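Local structure of NUDIX hydrolase (Alicyclobacillus acidocaldarius subsp. acidocaldarius, 3QSJ) at residues A[24-29]-A[202-207]; A[35-40]-A[150-155]; A[54-59]-A[129-134]; A[81-84]-A[90-93]; A[208-211]-A[215-218]. The protein probably hydrolyses phosphorus-containing acid anhydrides, as a metal-dependent Nudix-family enzyme expected to use magnesium or manganese and found here with bound calcium. One frame throughout, in Å; residues are numbered along the deposited sequence. Where two conformers were deposited one is given.

Interaction 1: A[24-29]-A[202-207]; sequences IEVLVV and AVLKAL
The strand bearing Ile24 and Val26 lies against the helix bearing Leu204 and Leu207, the two short axes approaching to 9.8 Å with their directions 153° apart, so the segments run nearly antiparallel. Their backbones are closest at one end, where the CA atoms of Ile24 and Leu207 are 6.6 Å apart. Ile24 and Val26 alternate with Glu25 along the strand and turn their CB atoms to the helix, whereas that of Glu25 faces away and its carboxylate forms a salt bridge with Arg17. Val26 fills the middle. With chi1 at 59°, its CG1 stands between the backbone N and the carbonyl carbon and reaches Leu204 CD2 at 4.0 Å; its CB and CG2 meet Leu207 CD1, the nearer of the two, CB, also at 4.0 Å. Both leucines cross the valine at roughly a right angle. Ile24 sends CD1 over the helix backbone, 3.7 Å from Leu207 O. A water bridges the same pair, accepting from Ile24 N at 3.0 Å and lying 2.9 Å from Leu207 O, placed to donate to it. Phe44 of the adjacent strand 42-48 touches both Val26 and Leu204. The contacts between side chains are all aliphatic and buried, which implies adhesion of helix to sheet by hydrophobic packing, while the water links two polar backbone atoms that do not meet directly.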
# COMPACT_ATOMS: atom_id res chain seq x y z
N ILE A 24 1.56 16.72 -4.51
CA ILE A 24 1.30 15.28 -4.64
C ILE A 24 0.06 14.94 -3.81
O ILE A 24 -0.07 15.39 -2.66
CB ILE A 24 2.53 14.49 -4.16
CG1 ILE A 24 3.72 14.75 -5.11
CG2 ILE A 24 2.18 12.99 -4.08
CD1 ILE A 24 5.11 14.19 -4.70
N GLU A 25 -0.78 14.06 -4.35
CA GLU A 25 -1.94 13.51 -3.65
C GLU A 25 -1.66 12.05 -3.44
O GLU A 25 -0.94 11.46 -4.22
CB GLU A 25 -3.21 13.69 -4.49
CG GLU A 25 -3.53 15.16 -4.55
CD GLU A 25 -4.63 15.59 -5.49
OE1 GLU A 25 -5.22 14.71 -6.17
OE2 GLU A 25 -4.90 16.82 -5.53
N VAL A 26 -2.31 11.45 -2.42
CA VAL A 26 -2.01 10.06 -2.01
C VAL A 26 -3.29 9.38 -1.55
O VAL A 26 -4.17 10.08 -1.05
CB VAL A 26 -0.91 10.09 -0.89
CG1 VAL A 26 -1.36 10.90 0.36
CG2 VAL A 26 -0.43 8.69 -0.53
N LEU A 27 -3.39 8.04 -1.68
CA LEU A 27 -4.57 7.32 -1.24
C LEU A 27 -4.38 6.98 0.23
O LEU A 27 -3.39 6.33 0.64
CB LEU A 27 -4.75 6.02 -2.04
CG LEU A 27 -5.38 6.14 -3.41
CD1 LEU A 27 -5.38 4.78 -4.09
CD2 LEU A 27 -6.85 6.64 -3.29
N VAL A 28 -5.33 7.40 1.02
CA VAL A 28 -5.26 7.04 2.43
C VAL A 28 -6.56 6.40 2.78
O VAL A 28 -7.57 6.58 2.08
CB VAL A 28 -4.94 8.24 3.36
CG1 VAL A 28 -3.50 8.72 3.17
CG2 VAL A 28 -5.94 9.38 3.18
N VAL A 29 -6.56 5.66 3.89
CA VAL A 29 -7.78 5.02 4.41
C VAL A 29 -7.90 5.31 5.91
O VAL A 29 -6.90 5.63 6.56
CB VAL A 29 -7.78 3.51 4.15
CG1 VAL A 29 -7.71 3.24 2.61
CG2 VAL A 29 -6.63 2.81 4.89
N ALA A 202 5.98 10.31 8.57
CA ALA A 202 7.28 10.47 7.90
C ALA A 202 7.11 10.31 6.37
O ALA A 202 7.71 11.08 5.62
CB ALA A 202 8.29 9.49 8.50
N VAL A 203 6.18 9.45 5.90
CA VAL A 203 5.92 9.37 4.45
C VAL A 203 5.26 10.65 3.96
O VAL A 203 5.67 11.19 2.94
CB VAL A 203 5.03 8.14 4.07
CG1 VAL A 203 4.58 8.20 2.58
CG2 VAL A 203 5.78 6.83 4.35
N LEU A 204 4.24 11.15 4.69
CA LEU A 204 3.57 12.40 4.29
C LEU A 204 4.51 13.59 4.22
O LEU A 204 4.47 14.33 3.24
CB LEU A 204 2.39 12.69 5.19
CG LEU A 204 1.30 11.62 5.21
CD1 LEU A 204 0.41 11.85 6.41
CD2 LEU A 204 0.47 11.60 3.87
N LYS A 205 5.42 13.72 5.19
CA LYS A 205 6.41 14.81 5.16
C LYS A 205 7.33 14.66 3.94
O LYS A 205 7.67 15.68 3.31
CB LYS A 205 7.29 14.82 6.43
CG LYS A 205 6.58 15.18 7.70
CD LYS A 205 7.59 15.12 8.88
CE LYS A 205 6.95 15.46 10.20
NZ LYS A 205 7.68 14.86 11.34
N ALA A 206 7.71 13.39 3.58
CA ALA A 206 8.60 13.13 2.42
C ALA A 206 7.89 13.55 1.16
O ALA A 206 8.47 14.19 0.31
CB ALA A 206 8.98 11.64 2.34
N LEU A 207 6.61 13.19 1.03
CA LEU A 207 5.79 13.58 -0.13
C LEU A 207 5.61 15.12 -0.23
O LEU A 207 5.69 15.68 -1.33
CB LEU A 207 4.42 12.92 0.00
CG LEU A 207 4.38 11.39 -0.21
CD1 LEU A 207 2.95 10.88 -0.06
CD2 LEU A 207 4.98 11.00 -1.57
O HOH W 1 3.89 17.51 -2.78

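Interaction 2: A[35-40]-A[150-155]; sequences MRFLPG and VRFDTR
Phe37 reaches from its loop to Val150 and Phe152, and its path can be traced atom by atom. CB leaves the backbone in the direction of the strand, and CG stands anti to the backbone N (chi1 -179°), which extends the ring toward the other segment. Over the centre of one ring face sits CG of the next residue, Leu38, 3.6 Å above the plane. Further out, CE1 meets Val150 CB at 3.8 Å, and the outermost atom, CZ, approaches Val150 CG1 to 3.7 Å; CG1 comes in obliquely to the ring. On the other flank, CE2 lies 3.8 Å from Phe152 CE2. Seen from Phe152, that partner arrives at the ring edge, near its plane; the two side chains slide past each other in opposite directions, and no stack forms. The loop is steadied by a hydrogen bond from Arg31 NE to Phe37 O. Replacing Phe37 by an alanine would probably leave the edge of Phe152 and the branches of Val150 without their apolar cover from this loop. Phe37 and Val150 also touch crystal neighbours, which may influence their exact pose. The side chain of Phe152 is about 3 Å from a glycerol, probably from the crystallisation liquor though possibly marking a pocket, and about 9 Å from the calcium ion, consistent with a loop-to-strand contact beside the metal site of the Nudix fold.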
# COMPACT_ATOMS: atom_id res chain seq x y z
N MSE A 35 -13.25 -1.08 14.87
CA MSE A 35 -12.09 -1.97 14.86
C MSE A 35 -11.53 -2.04 16.27
O MSE A 35 -11.58 -1.04 16.99
CB MSE A 35 -11.00 -1.41 13.93
CG MSE A 35 -11.35 -1.53 12.45
SE MSE A 35 -11.80 -3.37 11.99
CE MSE A 35 -13.83 -3.29 12.04
N ARG A 36 -10.98 -3.19 16.64
CA ARG A 36 -10.37 -3.37 17.99
C ARG A 36 -8.96 -2.80 18.04
O ARG A 36 -8.52 -2.33 19.09
CB ARG A 36 -10.31 -4.84 18.41
CG ARG A 36 -11.69 -5.47 18.59
CD ARG A 36 -11.51 -6.90 19.09
NE ARG A 36 -10.58 -7.65 18.25
CZ ARG A 36 -10.96 -8.24 17.11
NH1 ARG A 36 -12.24 -8.28 16.78
NH2 ARG A 36 -10.07 -8.86 16.36
N PHE A 37 -8.26 -2.83 16.91
CA PHE A 37 -6.89 -2.34 16.86
C PHE A 37 -6.79 -1.01 16.11
O PHE A 37 -7.20 -0.90 14.95
CB PHE A 37 -5.93 -3.41 16.30
CG PHE A 37 -4.47 -3.00 16.24
CD1 PHE A 37 -3.73 -2.81 17.40
CD2 PHE A 37 -3.80 -2.92 15.01
CE1 PHE A 37 -2.38 -2.49 17.35
CE2 PHE A 37 -2.45 -2.60 14.95
CZ PHE A 37 -1.74 -2.36 16.12
N LEU A 38 -6.23 0.01 16.80
CA LEU A 38 -6.06 1.33 16.20
C LEU A 38 -7.32 1.87 15.52
O LEU A 38 -7.22 2.38 14.41
CB LEU A 38 -4.89 1.37 15.22
CG LEU A 38 -3.53 0.86 15.77
CD1 LEU A 38 -2.46 0.99 14.69
CD2 LEU A 38 -3.17 1.54 17.10
N PRO A 39 -8.49 1.87 16.20
CA PRO A 39 -9.69 2.50 15.58
C PRO A 39 -9.43 3.97 15.34
O PRO A 39 -8.75 4.62 16.17
CB PRO A 39 -10.81 2.30 16.62
CG PRO A 39 -10.10 2.00 17.89
CD PRO A 39 -8.78 1.37 17.56
N GLY A 40 -9.91 4.46 14.19
CA GLY A 40 -9.85 5.87 13.80
C GLY A 40 -8.52 6.29 13.23
O GLY A 40 -8.37 7.45 12.85
N VAL A 150 1.91 -4.57 20.37
CA VAL A 150 1.65 -5.19 19.06
C VAL A 150 2.71 -4.59 18.15
O VAL A 150 2.87 -3.37 18.13
CB VAL A 150 0.21 -4.97 18.52
CG1 VAL A 150 0.07 -5.48 17.08
CG2 VAL A 150 -0.84 -5.62 19.43
N ARG A 151 3.53 -5.47 17.48
CA ARG A 151 4.64 -4.98 16.69
C ARG A 151 4.64 -5.55 15.29
O ARG A 151 4.24 -6.71 15.09
CB ARG A 151 6.00 -5.35 17.37
CG ARG A 151 6.17 -4.82 18.81
CD ARG A 151 7.52 -5.29 19.30
NE ARG A 151 8.60 -4.52 18.69
CZ ARG A 151 9.89 -4.84 18.73
NH1 ARG A 151 10.29 -5.94 19.37
NH2 ARG A 151 10.78 -4.03 18.19
N PHE A 152 5.06 -4.72 14.31
CA PHE A 152 5.18 -5.10 12.93
C PHE A 152 6.56 -4.75 12.44
O PHE A 152 7.16 -3.77 12.91
CB PHE A 152 4.20 -4.33 12.01
CG PHE A 152 2.77 -4.61 12.33
CD1 PHE A 152 2.14 -5.76 11.86
CD2 PHE A 152 2.08 -3.80 13.24
CE1 PHE A 152 0.84 -6.10 12.28
CE2 PHE A 152 0.77 -4.11 13.62
CZ PHE A 152 0.16 -5.25 13.12
N ASP A 153 6.97 -5.43 11.38
CA ASP A 153 8.21 -5.05 10.69
C ASP A 153 7.69 -4.78 9.31
O ASP A 153 7.38 -5.72 8.56
CB ASP A 153 9.16 -6.23 10.72
CG ASP A 153 10.48 -6.01 10.03
OD1 ASP A 153 10.58 -5.05 9.24
OD2 ASP A 153 11.40 -6.78 10.27
N THR A 154 7.47 -3.49 9.00
CA THR A 154 6.71 -3.11 7.80
C THR A 154 7.56 -2.54 6.69
O THR A 154 8.36 -1.63 6.94
CB THR A 154 5.66 -2.08 8.21
OG1 THR A 154 4.86 -2.63 9.28
CG2 THR A 154 4.74 -1.67 6.99
N ARG A 155 7.38 -3.07 5.48
CA ARG A 155 8.11 -2.65 4.28
C ARG A 155 7.21 -1.67 3.55
O ARG A 155 6.08 -2.01 3.27
CB ARG A 155 8.42 -3.85 3.39
CG ARG A 155 9.73 -3.70 2.56
CD ARG A 155 11.04 -3.69 3.40
NE ARG A 155 11.11 -4.80 4.34
CZ ARG A 155 11.72 -5.98 4.12
NH1 ARG A 155 12.33 -6.22 2.95
NH2 ARG A 155 11.70 -6.93 5.04

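Interaction 3: A[54-59]-A[129-134]; sequences AEMAKR and LAFDLG
Met56, a selenomethionine, and Arg59 touch Phe131 and Ala130 in two quite different ways. The selenium of Met56 comes to the edge of the Phe131 ring, near its plane, with SE 4.3 Å from CE2. The second contact uses backbone: Arg59 O presses on the methyl of Ala130, O to CB being 3.2 Å, a tight approach. Between the two runs a water bridge, the water donating to Met56 O at 2.9 Å and accepting from Phe131 N at 3.0 Å. Met56 O also accepts from Arg59 N, so this carbonyl is gripped twice. Next outward, Asp132 OD1 accepts from Gly134 N at 3.0 Å, closing an Asx turn; the donor sits 44° out of the carboxylate plane, and the N-H...O angle of 137° is far from straight. Backbone hydrogen bonds with Phe61 (Phe131, Leu133) and with Arg94 (Ala130) hold this segment in place. Met56 additionally touches Val77 and Phe131 touches Leu80, both on helix 72-87. Helix 51-58 and the small antiparallel ribbon of strands 93-94 and 130-131 therefore pack together beside helix 72-87, which carries the calcium-binding glutamates and the Arg-Glu...Glu-Glu signature of the Nudix box.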
# COMPACT_ATOMS: atom_id res chain seq x y z
N ALA A 54 4.79 -14.63 -1.46
CA ALA A 54 6.06 -15.05 -2.04
C ALA A 54 5.82 -15.94 -3.27
O ALA A 54 6.58 -15.84 -4.23
CB ALA A 54 6.87 -15.81 -1.01
N GLU A 55 4.71 -16.69 -3.30
CA GLU A 55 4.42 -17.56 -4.47
C GLU A 55 4.14 -16.69 -5.72
O GLU A 55 4.72 -16.90 -6.80
CB GLU A 55 3.21 -18.45 -4.20
CG GLU A 55 3.41 -19.46 -3.08
CD GLU A 55 2.27 -20.44 -2.93
OE1 GLU A 55 1.16 -20.02 -2.54
OE2 GLU A 55 2.48 -21.64 -3.21
N MSE A 56 3.31 -15.63 -5.54
CA MSE A 56 3.03 -14.69 -6.61
C MSE A 56 4.28 -13.89 -6.99
O MSE A 56 4.47 -13.61 -8.18
CB MSE A 56 1.92 -13.70 -6.19
CG MSE A 56 0.54 -14.38 -6.16
SE MSE A 56 -0.85 -13.05 -5.81
CE MSE A 56 -0.70 -13.12 -3.77
N ALA A 57 5.16 -13.62 -6.02
CA ALA A 57 6.36 -12.87 -6.36
C ALA A 57 7.26 -13.65 -7.34
O ALA A 57 7.97 -13.04 -8.15
CB ALA A 57 7.12 -12.47 -5.12
N LYS A 58 7.29 -15.01 -7.23
CA LYS A 58 8.12 -15.86 -8.10
C LYS A 58 7.55 -15.89 -9.56
O LYS A 58 8.30 -16.20 -10.49
CB LYS A 58 8.26 -17.25 -7.47
CG LYS A 58 9.10 -17.22 -6.19
CD LYS A 58 9.18 -18.60 -5.55
CE LYS A 58 10.14 -18.68 -4.39
NZ LYS A 58 9.63 -17.96 -3.19
N ARG A 59 6.29 -15.46 -9.77
CA ARG A 59 5.68 -15.37 -11.11
C ARG A 59 5.70 -13.92 -11.62
O ARG A 59 5.25 -13.67 -12.76
CB ARG A 59 4.18 -15.77 -11.08
CG ARG A 59 3.90 -16.99 -10.27
CD ARG A 59 2.45 -17.40 -10.31
NE ARG A 59 2.44 -18.72 -9.71
CZ ARG A 59 1.84 -19.05 -8.58
NH1 ARG A 59 1.01 -18.19 -7.99
NH2 ARG A 59 1.95 -20.28 -8.10
N LEU A 129 -1.82 -13.61 -15.55
CA LEU A 129 -1.34 -12.27 -15.18
C LEU A 129 -0.37 -12.28 -14.00
O LEU A 129 -0.40 -13.21 -13.18
CB LEU A 129 -2.57 -11.41 -14.81
CG LEU A 129 -3.60 -11.17 -15.92
CD1 LEU A 129 -4.72 -10.34 -15.39
CD2 LEU A 129 -2.96 -10.58 -17.14
N ALA A 130 0.42 -11.18 -13.83
CA ALA A 130 1.25 -11.09 -12.64
C ALA A 130 1.58 -9.65 -12.45
O ALA A 130 1.29 -8.81 -13.35
CB ALA A 130 2.53 -11.96 -12.78
N PHE A 131 2.20 -9.36 -11.30
CA PHE A 131 2.56 -7.97 -10.98
C PHE A 131 3.85 -7.56 -11.67
O PHE A 131 4.79 -8.36 -11.73
CB PHE A 131 2.75 -7.81 -9.50
CG PHE A 131 1.44 -7.92 -8.75
CD1 PHE A 131 0.45 -6.95 -8.92
CD2 PHE A 131 1.17 -9.03 -7.94
CE1 PHE A 131 -0.73 -6.98 -8.18
CE2 PHE A 131 -0.04 -9.09 -7.22
CZ PHE A 131 -0.98 -8.07 -7.33
N ASP A 132 3.92 -6.28 -12.08
CA ASP A 132 5.18 -5.74 -12.62
C ASP A 132 5.76 -5.01 -11.38
O ASP A 132 5.39 -3.84 -11.08
CB ASP A 132 4.89 -4.75 -13.78
CG ASP A 132 6.18 -4.09 -14.26
OD1 ASP A 132 7.28 -4.41 -13.69
OD2 ASP A 132 6.11 -3.25 -15.22
N LEU A 133 6.67 -5.68 -10.68
CA LEU A 133 7.28 -5.09 -9.48
C LEU A 133 8.20 -3.88 -9.77
O LEU A 133 8.47 -3.08 -8.87
CB LEU A 133 8.05 -6.18 -8.73
CG LEU A 133 7.12 -7.32 -8.25
CD1 LEU A 133 7.93 -8.42 -7.50
CD2 LEU A 133 5.90 -6.77 -7.42
N GLY A 134 8.57 -3.72 -11.04
CA GLY A 134 9.38 -2.60 -11.50
C GLY A 134 8.65 -1.26 -11.32
O GLY A 134 9.27 -0.19 -11.37
O HOH W 2 2.72 -11.76 -9.52

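Interaction 4: A[81-84]-A[90-93]; sequences RETA and LLAV. With CA (calcium ion), chain B.
Ala84 and Leu90 bring the chain back on itself after helix 72-87, their CA atoms only 5.0 Å apart. The methyl of Ala84 meets the end of Leu90: CB lies 3.7 Å from CD2, although the CB of Leu90 itself points away. A looser touch joins Thr83 CG2 to Leu91 CD1 at 4.3 Å, in the conformer of Leu91 described here, while Thr83 OG1 turns back to bond Ala79 O. Another face of the same helical turn holds metal. Glu82 has a bent chain (chi2 -75°) that places OE1 2.4 Å from the calcium ion, whose seven-atom shell includes two waters, at 2.3 and 2.5 Å from the ion, along with Gly46 O and Glu86. The other carboxylate oxygen, OE2, takes a salt bridge from Arg81 NH1 at 2.9 Å, the donor standing 56° out of the carboxylate plane; a weak bond from NH2 goes to the same oxygen. Arg81 also forms salt bridges with Asp53 and Glu85; from this second shell it probably helps to orient Glu82. Apolar neighbours close the surroundings: Leu90 packs on Leu120 and Trp123 of helix 119-125, and Thr83 and Leu91 rest on Leu13 of strand 7-18, setting this turn between that helix and the main sheet.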
# COMPACT_ATOMS: atom_id res chain seq x y z
N ARG A 81 -1.44 -6.71 -2.87
CA ARG A 81 -2.62 -7.51 -2.54
C ARG A 81 -3.55 -6.79 -1.54
O ARG A 81 -4.77 -6.81 -1.71
CB ARG A 81 -2.21 -8.89 -1.95
CG ARG A 81 -3.45 -9.71 -1.42
CD ARG A 81 -3.06 -11.08 -0.79
NE ARG A 81 -1.98 -10.93 0.20
CZ ARG A 81 -2.12 -10.39 1.41
NH1 ARG A 81 -3.32 -9.97 1.84
NH2 ARG A 81 -1.06 -10.28 2.22
N GLU A 82 -2.96 -6.25 -0.47
CA GLU A 82 -3.68 -5.57 0.62
C GLU A 82 -4.39 -4.34 0.05
O GLU A 82 -5.55 -4.06 0.39
CB GLU A 82 -2.69 -5.17 1.71
CG GLU A 82 -2.19 -6.35 2.53
CD GLU A 82 -3.18 -6.93 3.54
OE1 GLU A 82 -4.09 -6.19 3.97
OE2 GLU A 82 -2.97 -8.09 3.99
N THR A 83 -3.74 -3.66 -0.92
CA THR A 83 -4.33 -2.50 -1.58
C THR A 83 -5.59 -2.93 -2.38
O THR A 83 -6.61 -2.25 -2.34
CB THR A 83 -3.29 -1.80 -2.48
OG1 THR A 83 -2.22 -1.35 -1.63
CG2 THR A 83 -3.89 -0.61 -3.20
N ALA A 84 -5.51 -4.07 -3.10
CA ALA A 84 -6.65 -4.53 -3.91
C ALA A 84 -7.80 -4.84 -2.97
O ALA A 84 -8.96 -4.49 -3.24
CB ALA A 84 -6.24 -5.78 -4.70
N LEU A 90 -6.36 -3.23 -8.56
CA LEU A 90 -5.13 -4.02 -8.66
C LEU A 90 -4.19 -3.20 -9.42
O LEU A 90 -4.43 -2.93 -10.62
CB LEU A 90 -5.30 -5.35 -9.42
CG LEU A 90 -5.65 -6.56 -8.62
CD1 LEU A 90 -6.10 -7.71 -9.52
CD2 LEU A 90 -4.51 -6.98 -7.70
N LEU A 91 -3.12 -2.78 -8.76
CA LEU A 91 -2.09 -1.96 -9.36
C LEU A 91 -1.00 -2.80 -9.95
O LEU A 91 -0.74 -3.92 -9.47
CB LEU A 91 -1.44 -1.04 -8.30
CG LEU A 91 -2.23 0.23 -7.97
CD1 LEU A 91 -3.54 -0.07 -7.43
CD2 LEU A 91 -1.53 1.00 -6.99
N ALA A 92 -0.32 -2.23 -10.97
CA ALA A 92 0.90 -2.86 -11.56
C ALA A 92 0.69 -4.29 -12.05
O ALA A 92 1.60 -5.09 -12.01
CB ALA A 92 2.06 -2.83 -10.54
N VAL A 93 -0.46 -4.56 -12.63
CA VAL A 93 -0.72 -5.89 -13.21
C VAL A 93 -0.49 -5.82 -14.73
O VAL A 93 -0.88 -4.81 -15.38
CB VAL A 93 -2.14 -6.39 -12.83
CG1 VAL A 93 -2.56 -7.65 -13.62
CG2 VAL A 93 -2.20 -6.68 -11.32
CA CA B . -5.17 -4.44 5.13
O HOH W 3 -5.05 -6.04 6.82
O HOH W 4 -6.87 -5.72 3.84

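Interaction 5: A[208-211]-A[215-218]; sequences VACP and IAMS
Cys210 packs on Ala216 and Ile215 in a partly buried, local contact at the bend between helix 198-209 and helix 213-219, near the C-terminal end of the chain and away from the metal site. The evidence is the CA spacing, 6.2 Å from Cys210 to Ala216 and 6.7 Å from Pro211 to Ile215, with three residues separating the two segments. The thiol does most of the touching. Its SG, anti to the backbone N (chi1 -162°), reaches toward the start of the second helix, 3.3 Å from Ala216 N and 3.6 Å from Ala216 CB, so it lies against the backbone as well as the methyl. SG also meets Ile215 CG2 at 3.8 Å. That same branch of Ile215 is shared with the proline: Pro211 CD lies 3.9 Å from CG2, and Pro211 CG is 4.0 Å from CG1, the two side chains crossing at about a right angle. The far end of Ile215 leads off from the bend, and this residue also touches a crystal neighbour. Asn212 OD1 bonds Ile215 N within the first turn of the second helix. Met217, whose carbonyl oxygen binds Arg137 NH1, faces away from the bend. The contact fills the inside of a short connection between two consecutive helices, here joining helix 198-209 to helix 213-219, whose Ala216 and Met217 pack on strand 151-160.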
# COMPACT_ATOMS: atom_id res chain seq x y z
N VAL A 208 5.43 15.80 0.91
CA VAL A 208 5.28 17.27 0.89
C VAL A 208 6.55 17.96 0.38
O VAL A 208 6.45 18.97 -0.34
CB VAL A 208 4.80 17.79 2.28
CG1 VAL A 208 4.88 19.32 2.41
CG2 VAL A 208 3.38 17.29 2.57
N ALA A 209 7.74 17.42 0.73
CA ALA A 209 9.04 17.99 0.33
C ALA A 209 9.33 17.72 -1.14
O ALA A 209 10.22 18.34 -1.71
CB ALA A 209 10.15 17.40 1.18
N CYS A 210 8.62 16.77 -1.73
CA CYS A 210 8.84 16.34 -3.09
C CYS A 210 8.06 17.17 -4.14
O CYS A 210 6.87 17.30 -4.01
CB CYS A 210 8.50 14.87 -3.20
SG CYS A 210 9.19 14.11 -4.67
N PRO A 211 8.71 17.66 -5.21
CA PRO A 211 7.97 18.47 -6.20
C PRO A 211 6.89 17.76 -6.99
O PRO A 211 5.85 18.35 -7.25
CB PRO A 211 9.06 19.03 -7.12
CG PRO A 211 10.22 18.10 -6.94
CD PRO A 211 10.16 17.64 -5.51
N ILE A 215 9.71 12.77 -9.55
CA ILE A 215 10.86 12.95 -8.64
C ILE A 215 10.72 12.00 -7.46
O ILE A 215 11.72 11.43 -7.03
CB ILE A 215 11.09 14.44 -8.24
CG1 ILE A 215 11.49 15.34 -9.47
CG2 ILE A 215 12.04 14.57 -7.07
CD1 ILE A 215 12.75 14.86 -10.26
N ALA A 216 9.46 11.78 -6.94
CA ALA A 216 9.31 10.85 -5.84
C ALA A 216 9.74 9.42 -6.24
O ALA A 216 10.40 8.72 -5.45
CB ALA A 216 7.86 10.84 -5.35
N MSE A 217 9.34 8.96 -7.45
CA MSE A 217 9.65 7.60 -7.89
C MSE A 217 11.18 7.45 -8.13
O MSE A 217 11.65 6.31 -8.15
CB MSE A 217 8.87 7.24 -9.18
CG MSE A 217 7.40 6.99 -8.92
SE MSE A 217 7.17 5.44 -7.65
CE MSE A 217 7.91 4.08 -8.66
N SER A 218 11.94 8.59 -8.23
CA SER A 218 13.37 8.56 -8.38
C SER A 218 14.17 8.74 -7.10
O SER A 218 15.36 8.50 -7.12
CB SER A 218 13.81 9.71 -9.32
OG SER A 218 13.72 9.30 -10.66

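Along the chain, interaction 4 is nested inside the loop closed by interaction 3, which lies inside that of interaction 2, itself inside that of interaction 1; interaction 5 follows in series. Interactions 1 and 5 share helix 198-209 and touch through Ile24 and Cys210, their centres about 11 Å apart. Interactions 3 and 4 form a second touching pair, also with centres about 11 Å apart, through Phe131, which packs on Leu90 and Val93. Interactions 1 and 2 both reach the six-stranded sheet. Interactions 1 and 3 lie about 25 Å apart, centre to centre: interaction 1 lays helix 198-209 on the main sheet, while interactions 3 and 4 gather around helix 72-87, which carries two of the calcium ligands.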